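Long-range contact in NAD nucleotidase (Haemophilus influenzae, PDB 3ZU0), which hydrolyses NAD to adenosine and nicotinamide riboside, acting also on nucleoside monophosphates and most strongly on 5'-adenosine monophosphate: residues 373-378 with 565-570. Sequence-based numbering, arbitrary orientation.
Sequences RIPNKA and SNVKFN. With A12 (phosphomethylphosphonic acid adenosyl ester), chain F.
Pro375, in a type II beta turn running from Ile374 to Lys377, meets Phe569 of the short edge strand 567-569 in the C-terminal domain of this 5'-nucleotidase, the two CA atoms lying 5.9 Å apart. That strand, at the end of the modelled chain, runs parallel to strand 472-476 and bonds to it through its backbone; toward the turn it presents Val567 and Phe569. One short loop thus carries two kinds of contact: Arg373 binds the nucleotide analogue, and the residues just after it, Ile374 to Asn376, meet the C-terminal strand.

The pyrrolidine ring of Pro375 crosses the Phe569 side chain at about a right angle, with CG of Pro375 3.8 Å from CB of Phe569, and the same CG rests more loosely against CG1 of Val567. With CG of Phe569 trans to the backbone N (chi1 180°), the benzyl group reaches past the proline to Ile374, whose CG2 lies 3.6 Å from CE2 of Phe569. The carbonyl O of Pro375 meets the ring at its edge, 3.2 Å from CD2 of Phe569. Phe466 and Phe569 meet edge-to-face (T-shaped), and Leu458 of helix 443-460 touches both Ile374 and Phe569, closing a small apolar core.

At the exposed margin, ND2 of Asn376 donates an N-H to O of Phe569 (2.8 Å), a nearly straight bond; the acceptor lies close to the plane of the Asn376 amide, while the donor is tilted 22° from the carbonyl plane. Next to Ile374, Arg373 makes no contact with the strand, and its chain, extended from CG to NE, runs to the nucleotide analogue. Its guanidinium meets the alpha-phosphonate group, whose PA lies in the guanidinium plane at its edge, through two bonds, NH1 to O2A of A12 and NH2 to O1A of A12, each 2.9 Å long; NH1 also bonds OG1 of Thr463.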
loop_
_atom_site.group_PDB
_atom_site.type_symbol
_atom_site.label_atom_id
_atom_site.label_comp_id
_atom_site.label_asym_id
_atom_site.label_seq_id
_atom_site.Cartn_x
_atom_site.Cartn_y
_atom_site.Cartn_z
ATOM N N ARG A 373 31.919 -7.925 -0.260
ATOM C CA ARG A 373 30.882 -8.441 0.625
ATOM C C ARG A 373 30.670 -9.948 0.493
ATOM O O ARG A 373 30.496 -10.640 1.494
ATOM C CB ARG A 373 29.568 -7.702 0.396
ATOM C CG ARG A 373 29.580 -6.290 0.977
ATOM C CD ARG A 373 28.319 -5.512 0.580
ATOM N NE ARG A 373 28.296 -4.210 1.237
ATOM C CZ ARG A 373 27.286 -3.348 1.172
ATOM N NH1 ARG A 373 26.209 -3.644 0.462
ATOM N NH2 ARG A 373 27.367 -2.181 1.813
ATOM N N ILE A 374 30.696 -10.447 -0.740
ATOM C CA ILE A 374 30.430 -11.864 -1.018
ATOM C C ILE A 374 31.664 -12.537 -1.584
ATOM O O ILE A 374 32.214 -12.080 -2.589
ATOM C CB ILE A 374 29.260 -12.016 -2.008
ATOM C CG1 ILE A 374 27.997 -11.401 -1.394
ATOM C CG2 ILE A 374 29.043 -13.486 -2.349
ATOM C CD1 ILE A 374 26.759 -11.492 -2.277
ATOM N N PRO A 375 32.120 -13.623 -0.938
ATOM C CA PRO A 375 33.386 -14.203 -1.375
ATOM C C PRO A 375 33.239 -14.771 -2.766
ATOM O O PRO A 375 32.143 -15.188 -3.133
ATOM C CB PRO A 375 33.612 -15.352 -0.388
ATOM C CG PRO A 375 32.756 -15.039 0.786
ATOM C CD PRO A 375 31.548 -14.350 0.203
ATOM N N ASN A 376 34.329 -14.774 -3.523
ATOM C CA ASN A 376 34.403 -15.525 -4.775
ATOM C C ASN A 376 33.557 -14.984 -5.920
ATOM O O ASN A 376 33.316 -15.694 -6.894
ATOM C CB ASN A 376 34.079 -16.998 -4.522
ATOM C CG ASN A 376 35.311 -17.795 -4.156
ATOM O OD1 ASN A 376 36.387 -17.559 -4.717
ATOM N ND2 ASN A 376 35.174 -18.725 -3.211
ATOM N N LYS A 377 33.112 -13.735 -5.809
ATOM C CA LYS A 377 32.360 -13.108 -6.887
ATOM C C LYS A 377 33.292 -12.220 -7.689
ATOM O O LYS A 377 34.383 -11.877 -7.234
ATOM C CB LYS A 377 31.207 -12.258 -6.338
ATOM C CG LYS A 377 30.052 -13.045 -5.766
ATOM C CD LYS A 377 29.138 -13.508 -6.871
ATOM C CE LYS A 377 27.876 -14.136 -6.295
ATOM N NZ LYS A 377 26.824 -14.289 -7.332
ATOM N N ALA A 378 32.855 -11.845 -8.884
ATOM C CA ALA A 378 33.577 -10.862 -9.672
ATOM C C ALA A 378 33.712 -9.583 -8.864
ATOM O O ALA A 378 32.731 -9.111 -8.290
ATOM C CB ALA A 378 32.830 -10.579 -10.973
ATOM N N SER A 565 38.398 -15.455 6.379
ATOM C CA SER A 565 37.168 -14.802 6.832
ATOM C C SER A 565 36.205 -15.703 7.588
ATOM O O SER A 565 35.093 -15.282 7.921
ATOM C CB SER A 565 36.449 -14.233 5.623
ATOM O OG SER A 565 36.136 -15.291 4.733
ATOM N N ASN A 566 36.622 -16.942 7.853
ATOM C CA ASN A 566 35.749 -17.935 8.459
ATOM C C ASN A 566 34.517 -18.282 7.603
ATOM O O ASN A 566 33.531 -18.785 8.118
ATOM C CB ASN A 566 35.314 -17.498 9.864
ATOM C CG ASN A 566 36.406 -17.718 10.910
ATOM O OD1 ASN A 566 37.391 -18.416 10.665
ATOM N ND2 ASN A 566 36.230 -17.123 12.072
ATOM N N VAL A 567 34.578 -17.992 6.308
ATOM C CA VAL A 567 33.509 -18.361 5.381
ATOM C C VAL A 567 34.098 -18.975 4.120
ATOM O O VAL A 567 34.978 -18.385 3.476
ATOM C CB VAL A 567 32.646 -17.138 4.969
ATOM C CG1 VAL A 567 31.609 -17.524 3.900
ATOM C CG2 VAL A 567 31.963 -16.535 6.179
ATOM N N LYS A 568 33.611 -20.165 3.775
ATOM C CA LYS A 568 33.950 -20.790 2.508
ATOM C C LYS A 568 32.703 -20.769 1.614
ATOM O O LYS A 568 31.763 -21.516 1.843
ATOM C CB LYS A 568 34.437 -22.224 2.753
ATOM C CG LYS A 568 34.474 -23.089 1.512
ATOM C CD LYS A 568 35.389 -22.517 0.449
ATOM C CE LYS A 568 35.502 -23.477 -0.738
ATOM N NZ LYS A 568 35.941 -24.848 -0.317
ATOM N N PHE A 569 32.687 -19.882 0.620
ATOM C CA PHE A 569 31.493 -19.683 -0.207
ATOM C C PHE A 569 31.760 -20.075 -1.644
ATOM O O PHE A 569 32.585 -19.479 -2.319
ATOM C CB PHE A 569 31.008 -18.230 -0.138
ATOM C CG PHE A 569 29.773 -17.946 -0.957
ATOM C CD1 PHE A 569 28.521 -18.293 -0.488
ATOM C CD2 PHE A 569 29.869 -17.298 -2.168
ATOM C CE1 PHE A 569 27.390 -18.021 -1.231
ATOM C CE2 PHE A 569 28.740 -17.012 -2.914
ATOM C CZ PHE A 569 27.495 -17.383 -2.439
ATOM N N ASN A 570 31.040 -21.083 -2.109
ATOM C CA ASN A 570 31.239 -21.603 -3.463
ATOM C C ASN A 570 30.369 -20.906 -4.514
ATOM O O ASN A 570 29.144 -21.007 -4.476
ATOM C CB ASN A 570 30.987 -23.112 -3.452
ATOM C CG ASN A 570 31.836 -23.828 -2.406
ATOM O OD1 ASN A 570 33.051 -23.641 -2.355
ATOM N ND2 ASN A 570 31.197 -24.625 -1.553
HETATM P PB A12 F . 24.998 2.617 0.170
HETATM O O1B A12 F . 26.441 2.338 -0.395
HETATM O O2B A12 F . 25.162 2.904 1.647
HETATM O O3B A12 F . 24.388 3.787 -0.498
HETATM P PA A12 F . 24.319 -0.144 0.961
HETATM O O1A A12 F . 25.689 0.162 1.601
HETATM O O2A A12 F . 24.126 -1.566 0.369
HETATM C C3A A12 F . 24.019 1.230 0.000
HETATM O "O5'" A12 F . 23.298 0.347 2.132
HETATM C "C5'" A12 F . 22.546 -0.605 2.802
HETATM C "C4'" A12 F . 23.249 -1.544 3.640
HETATM O "O4'" A12 F . 23.833 -0.789 4.739
HETATM C "C3'" A12 F . 22.319 -2.420 4.364
HETATM O "O3'" A12 F . 21.869 -3.487 3.636
HETATM C "C2'" A12 F . 23.104 -2.848 5.555
HETATM O "O2'" A12 F . 23.898 -3.927 5.273
HETATM C "C1'" A12 F . 23.927 -1.647 5.858
HETATM N N9 A12 F . 23.417 -0.976 7.023
HETATM C C8 A12 F . 22.519 0.039 7.039
HETATM N N7 A12 F . 22.310 0.356 8.312
HETATM C C5 A12 F . 23.087 -0.451 9.128
HETATM C C6 A12 F . 23.290 -0.560 10.531
HETATM N N6 A12 F . 22.624 0.241 11.467
HETATM N N1 A12 F . 24.150 -1.467 10.965
HETATM C C2 A12 F . 24.795 -2.272 10.134
HETATM N N3 A12 F . 24.635 -2.207 8.804
HETATM C C4 A12 F . 23.787 -1.302 8.296
#